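Local structure of putative D-lactate dehydrogenase (Chlamydomonas reinhardtii, 4ZGS) at residues Thr43-Val46 / Lys47-Ala51; Pro67-Lys70 / Asp71-Gln74. The protein reduces pyruvate in the chloroplasts of a green alga, probably to D-lactate with NADH as hydride donor, as a D-isomer specific 2-hydroxyacid dehydrogenase. One frame throughout, in Å; residues are numbered along the deposited sequence.

How the contacts relate
Both contacts are local, and they follow each other along the chain in series. Contact 1 is the start of helix 44-57, which leads into strand 60-63; contact 2 belongs to the loop that leaves this strand for strand 81-84. Strand 60-63 lies at one edge, within this chain, of the five-stranded parallel sheet. The two contacts do not touch: their centres are about 19 Å apart and their nearest atoms about 7 Å. Contact 1 is the more central, about 17 Å from the centre of the chain against about 24 Å for contact 2. The side chain of Tyr45 comes to about 10 Å from a bound NAD, though both contacts lie away from the known cofactor-binding residues.

Contact 1 of 2, residues Thr43-Val46 / Lys47-Ala51; sequences TQYV and KDFLA
Tyr45 and Phe49 lie one turn apart at the start of helix 44-57, the crossover helix of a beta-alpha-beta unit. Thr43 occupies the N-cap position, and its carbonyl oxygen receives Lys47 N in a nearly straight bond of 3.2 Å. Farther along, Val46 O accepts Leu50 N at 2.8 Å and, weakly, Ala51 N at 3.4 Å, where the helix widens into a pi-type turn. The Tyr45 and Phe49 rings point the same way with planes 10° apart, but they are slid past each other and barely overlap; CE1 of Tyr45 and CE2 of Phe49 meet at 4.0 Å. Val46 turns CG1 anti to its N (chi1 -174°), which lays this methyl alongside Leu50 CD2 at 3.8 Å. Gln44 bends at chi2 (52°) and crosses the extended Lys47 chain, its OE1 3.7 Å from Lys47 CD, while Lys47 NZ reaches on to a salt bridge with Glu65. With an alanine at Gln44, the methylenes of Lys47 would probably lose this amide cover. Tyr45 also packs on Val172 of a second subunit, and Phe49 and Leu50 rest on helix 341-359, with strands 36-39 and 60-63 before and after their own helix.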
ATOM      1  N   THR A  43      -0.270  -5.108 -24.657  1.00 46.45           N
ATOM      2  CA  THR A  43      -0.736  -5.143 -23.280  1.00 45.03           C
ATOM      3  C   THR A  43      -2.050  -4.395 -23.299  1.00 43.07           C
ATOM      4  O   THR A  43      -2.513  -4.006 -24.369  1.00 49.18           O
ATOM      5  CB  THR A  43       0.281  -4.519 -22.288  1.00 34.47           C
ATOM      6  OG1 THR A  43       0.750  -3.268 -22.797  1.00 43.85           O
ATOM      7  CG2 THR A  43       1.484  -5.414 -22.128  1.00 34.19           C
ATOM      8  N   GLN A  44      -2.659  -4.176 -22.146  1.00 41.18           N
ATOM      9  CA  GLN A  44      -3.991  -3.597 -22.160  1.00 41.37           C
ATOM     10  C   GLN A  44      -4.054  -2.199 -22.827  1.00 41.03           C
ATOM     11  O   GLN A  44      -5.051  -1.877 -23.458  1.00 38.11           O
ATOM     12  CB  GLN A  44      -4.572  -3.519 -20.764  1.00 42.55           C
ATOM     13  CG  GLN A  44      -6.075  -3.359 -20.831  1.00 42.28           C
ATOM     14  CD  GLN A  44      -6.708  -4.424 -21.711  1.00 50.64           C
ATOM     15  OE1 GLN A  44      -7.355  -4.111 -22.709  1.00 57.59           O
ATOM     16  NE2 GLN A  44      -6.516  -5.691 -21.350  1.00 52.52           N
ATOM     17  N   TYR A  45      -3.036  -1.364 -22.624  1.00 37.35           N
ATOM     18  CA  TYR A  45      -3.099   0.019 -23.086  1.00 41.71           C
ATOM     19  C   TYR A  45      -2.968   0.098 -24.616  1.00 45.46           C
ATOM     20  O   TYR A  45      -3.556   0.978 -25.254  1.00 43.45           O
ATOM     21  CB  TYR A  45      -2.030   0.882 -22.385  1.00 40.24           C
ATOM     22  CG  TYR A  45      -0.631   0.875 -23.002  1.00 44.14           C
ATOM     23  CD1 TYR A  45      -0.251   1.857 -23.925  1.00 40.12           C
ATOM     24  CD2 TYR A  45       0.316  -0.112 -22.659  1.00 46.37           C
ATOM     25  CE1 TYR A  45       1.032   1.874 -24.483  1.00 39.61           C
ATOM     26  CE2 TYR A  45       1.605  -0.113 -23.218  1.00 46.36           C
ATOM     27  CZ  TYR A  45       1.956   0.892 -24.128  1.00 46.31           C
ATOM     28  OH  TYR A  45       3.218   0.925 -24.689  1.00 42.86           O
ATOM     29  N   VAL A  46      -2.218  -0.851 -25.171  1.00 49.82           N
ATOM     30  CA  VAL A  46      -2.029  -0.976 -26.604  1.00 43.75           C
ATOM     31  C   VAL A  46      -3.318  -1.447 -27.260  1.00 43.31           C
ATOM     32  O   VAL A  46      -3.668  -0.995 -28.342  1.00 40.45           O
ATOM     33  CB  VAL A  46      -0.883  -1.955 -26.945  1.00 42.73           C
ATOM     34  CG1 VAL A  46      -0.612  -1.945 -28.461  1.00 46.28           C
ATOM     35  CG2 VAL A  46       0.368  -1.611 -26.151  1.00 36.08           C
ATOM     36  N   LYS A  47      -4.018  -2.366 -26.606  1.00 47.06           N
ATOM     37  CA  LYS A  47      -5.326  -2.768 -27.090  1.00 46.11           C
ATOM     38  C   LYS A  47      -6.234  -1.555 -27.071  1.00 44.60           C
ATOM     39  O   LYS A  47      -6.998  -1.328 -27.988  1.00 54.48           O
ATOM     40  CB  LYS A  47      -5.932  -3.902 -26.265  1.00 49.23           C
ATOM     41  CG  LYS A  47      -5.224  -5.247 -26.369  1.00 52.26           C
ATOM     42  CD  LYS A  47      -5.811  -6.238 -25.358  1.00 51.41           C
ATOM     43  CE  LYS A  47      -5.188  -7.646 -25.459  1.00 58.02           C
ATOM     44  NZ  LYS A  47      -5.988  -8.667 -24.672  1.00 59.53           N
ATOM     45  N   ASP A  48      -6.203  -0.805 -25.991  1.00 48.51           N
ATOM     46  CA  ASP A  48      -7.090   0.338 -25.887  1.00 53.44           C
ATOM     47  C   ASP A  48      -6.845   1.408 -26.985  1.00 48.87           C
ATOM     48  O   ASP A  48      -7.783   1.839 -27.621  1.00 46.41           O
ATOM     49  CB  ASP A  48      -6.983   0.963 -24.495  1.00 51.91           C
ATOM     50  CG  ASP A  48      -7.471   0.019 -23.371  1.00 64.16           C
ATOM     51  OD1 ASP A  48      -8.250  -0.930 -23.634  1.00 65.65           O
ATOM     52  OD2 ASP A  48      -7.088   0.250 -22.202  1.00 63.67           O
ATOM     53  N   PHE A  49      -5.608   1.890 -27.125  1.00 46.13           N
ATOM     54  CA  PHE A  49      -5.324   3.011 -28.007  1.00 41.71           C
ATOM     55  C   PHE A  49      -5.065   2.568 -29.466  1.00 49.35           C
ATOM     56  O   PHE A  49      -5.311   3.327 -30.379  1.00 47.60           O
ATOM     57  CB  PHE A  49      -4.153   3.854 -27.468  1.00 35.52           C
ATOM     58  CG  PHE A  49      -2.780   3.503 -28.043  1.00 45.14           C
ATOM     59  CD1 PHE A  49      -2.250   4.217 -29.147  1.00 49.24           C
ATOM     60  CD2 PHE A  49      -2.011   2.483 -27.489  1.00 34.65           C
ATOM     61  CE1 PHE A  49      -0.969   3.916 -29.676  1.00 35.54           C
ATOM     62  CE2 PHE A  49      -0.729   2.172 -28.013  1.00 33.55           C
ATOM     63  CZ  PHE A  49      -0.215   2.892 -29.103  1.00 39.73           C
ATOM     64  N   LEU A  50      -4.561   1.355 -29.683  1.00 46.27           N
ATOM     65  CA  LEU A  50      -4.013   1.006 -30.997  1.00 52.82           C
ATOM     66  C   LEU A  50      -4.949   0.101 -31.825  1.00 55.02           C
ATOM     67  O   LEU A  50      -5.247   0.420 -32.979  1.00 62.02           O
ATOM     68  CB  LEU A  50      -2.636   0.351 -30.871  1.00 35.23           C
ATOM     69  CG  LEU A  50      -1.867   0.127 -32.181  1.00 35.93           C
ATOM     70  CD1 LEU A  50      -1.911   1.390 -33.161  1.00 37.06           C
ATOM     71  CD2 LEU A  50      -0.427  -0.285 -31.907  1.00 36.66           C
ATOM     72  N   ALA A  51      -5.330  -1.048 -31.274  1.00 48.66           N
ATOM     73  CA  ALA A  51      -6.098  -2.080 -31.996  1.00 53.54           C
ATOM     74  C   ALA A  51      -7.353  -1.591 -32.732  1.00 52.31           C
ATOM     75  O   ALA A  51      -7.622  -2.014 -33.847  1.00 66.19           O
ATOM     76  CB  ALA A  51      -6.479  -3.230 -31.017  1.00 44.44           C
TER

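Contact 2 of 2, residues Pro67-Lys70 / Asp71-Gln74; sequences PLDK and DTAQ
Thr72 reaches back to Pro67 and Asp69 through its hydroxyl, which carries the polar side of this turn in the chain. OG1 donates to Pro67 O at 2.9 Å, in the carbonyl plane and on a lone pair, with a C=O...O angle of 128°. The same oxygen accepts from Asp69 N, an N-H...O bond whose modelled length of 2.5 Å is too short to be trusted in detail. If that second bond is real, one hydroxyl acts as donor and acceptor and bridges the backbone groups on either side of Leu68. The first torsion of Thr72 makes this possible: at chi1 54° OG1 sits between its own N and carbonyl carbon, facing the preceding residues, and the methyl CG2 takes the place anti to the carbonyl carbon.

The apolar part runs from Leu68 to Ala73. Leu68 CD1 lies 3.7 Å from Ala73 CB and equally near Ala73 CA, so that one branch of the leucine touches both carbons of the alanine.

A carbon-to-carbonyl contact comes from Gln74, whose CG passes 3.7 Å from Lys70 O.

Between the two segments the charged groups keep apart. Asp69 OD2 and Asp71 OD2 are 5.7 Å from each other, and Lys70 NZ stays 6.4 Å from Asp71 OD2, too far for a salt bridge.

Thr72 O accepts a hydrogen bond from Tyr40 OH, and Leu68 N donates one to Asp88 OD1. Leu68 and Ala73 both pack on Leu98, which seats this loop between strands 60-63 and 81-84 against helix 92-101.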
ATOM      1  N   PRO A  67       6.209  -9.975 -25.654  1.00 60.16           N
ATOM      2  CA  PRO A  67       7.130  -9.149 -26.440  1.00 58.19           C
ATOM      3  C   PRO A  67       7.751  -9.977 -27.536  1.00 64.90           C
ATOM      4  O   PRO A  67       7.465 -11.169 -27.666  1.00 66.87           O
ATOM      5  CB  PRO A  67       8.194  -8.725 -25.429  1.00 58.84           C
ATOM      6  CG  PRO A  67       8.160  -9.817 -24.372  1.00 59.12           C
ATOM      7  CD  PRO A  67       6.719 -10.242 -24.290  1.00 60.03           C
ATOM      8  N   LEU A  68       8.634  -9.354 -28.296  1.00 67.82           N
ATOM      9  CA  LEU A  68       9.252 -10.038 -29.406  1.00 69.32           C
ATOM     10  C   LEU A  68      10.586 -10.688 -29.030  1.00 71.21           C
ATOM     11  O   LEU A  68      11.461 -10.051 -28.456  1.00 74.03           O
ATOM     12  CB  LEU A  68       9.421  -9.074 -30.578  1.00 65.84           C
ATOM     13  CG  LEU A  68      10.305  -9.473 -31.758  1.00 60.90           C
ATOM     14  CD1 LEU A  68       9.699 -10.659 -32.497  1.00 51.95           C
ATOM     15  CD2 LEU A  68      10.393  -8.257 -32.661  1.00 60.82           C
ATOM     16  N   ASP A  69      10.709 -11.965 -29.392  1.00 73.44           N
ATOM     17  CA  ASP A  69      11.926 -12.766 -29.231  1.00 83.02           C
ATOM     18  C   ASP A  69      12.288 -13.441 -30.517  1.00 94.17           C
ATOM     19  O   ASP A  69      11.742 -13.169 -31.583  1.00 96.93           O
ATOM     20  CB  ASP A  69      11.770 -13.898 -28.203  1.00 79.66           C
ATOM     21  CG  ASP A  69      11.409 -13.406 -26.867  1.00 81.61           C
ATOM     22  OD1 ASP A  69      11.863 -12.299 -26.526  1.00 86.37           O
ATOM     23  OD2 ASP A  69      10.664 -14.115 -26.161  1.00 81.10           O
ATOM     24  N   LYS A  70      13.203 -14.376 -30.361  1.00100.34           N
ATOM     25  CA  LYS A  70      13.694 -15.197 -31.433  1.00106.10           C
ATOM     26  C   LYS A  70      12.573 -16.200 -31.662  1.00107.96           C
ATOM     27  O   LYS A  70      12.170 -16.482 -32.798  1.00111.89           O
ATOM     28  CB  LYS A  70      15.013 -15.880 -31.027  1.00116.08           C
ATOM     29  CG  LYS A  70      16.175 -14.912 -30.754  1.00119.22           C
ATOM     30  CD  LYS A  70      17.481 -15.624 -30.347  1.00120.66           C
ATOM     31  CE  LYS A  70      17.348 -16.390 -29.021  1.00119.90           C
ATOM     32  NZ  LYS A  70      17.216 -15.504 -27.815  1.00113.26           N
ATOM     33  N   ASP A  71      12.078 -16.726 -30.546  1.00105.14           N
ATOM     34  CA  ASP A  71      10.863 -17.537 -30.478  1.00 98.00           C
ATOM     35  C   ASP A  71       9.505 -16.910 -30.838  1.00 89.18           C
ATOM     36  O   ASP A  71       8.639 -17.601 -31.373  1.00 83.15           O
ATOM     37  CB  ASP A  71      10.773 -18.117 -29.070  1.00 98.93           C
ATOM     38  CG  ASP A  71      11.880 -19.117 -28.790  1.00106.74           C
ATOM     39  OD1 ASP A  71      12.468 -19.642 -29.760  1.00107.99           O
ATOM     40  OD2 ASP A  71      12.169 -19.367 -27.605  1.00111.98           O
ATOM     41  N   THR A  72       9.300 -15.620 -30.593  1.00 88.10           N
ATOM     42  CA  THR A  72       7.995 -15.063 -30.943  1.00 80.40           C
ATOM     43  C   THR A  72       8.016 -14.354 -32.284  1.00 72.87           C
ATOM     44  O   THR A  72       7.004 -13.822 -32.744  1.00 69.22           O
ATOM     45  CB  THR A  72       7.507 -14.085 -29.867  1.00 79.61           C
ATOM     46  OG1 THR A  72       8.503 -13.085 -29.637  1.00 80.70           O
ATOM     47  CG2 THR A  72       7.212 -14.844 -28.570  1.00 77.55           C
ATOM     48  N   ALA A  73       9.143 -14.457 -32.969  1.00 73.35           N
ATOM     49  CA  ALA A  73       9.289 -13.833 -34.271  1.00 74.50           C
ATOM     50  C   ALA A  73       8.679 -14.764 -35.298  1.00 65.85           C
ATOM     51  O   ALA A  73       8.165 -14.354 -36.325  1.00 59.98           O
ATOM     52  CB  ALA A  73      10.748 -13.578 -34.580  1.00 81.59           C
ATOM     53  N   GLN A  74       8.711 -16.037 -34.965  1.00 70.64           N
ATOM     54  CA  GLN A  74       8.163 -17.073 -35.802  1.00 77.44           C
ATOM     55  C   GLN A  74       6.656 -16.918 -35.915  1.00 72.70           C
ATOM     56  O   GLN A  74       6.007 -17.566 -36.747  1.00 76.59           O
ATOM     57  CB  GLN A  74       8.566 -18.419 -35.214  1.00 83.58           C
ATOM     58  CG  GLN A  74      10.091 -18.509 -35.123  1.00 93.95           C
ATOM     59  CD  GLN A  74      10.589 -19.706 -34.339  1.00104.74           C
ATOM     60  OE1 GLN A  74       9.898 -20.224 -33.460  1.00109.12           O
ATOM     61  NE2 GLN A  74      11.803 -20.148 -34.648  1.00106.98           N
TER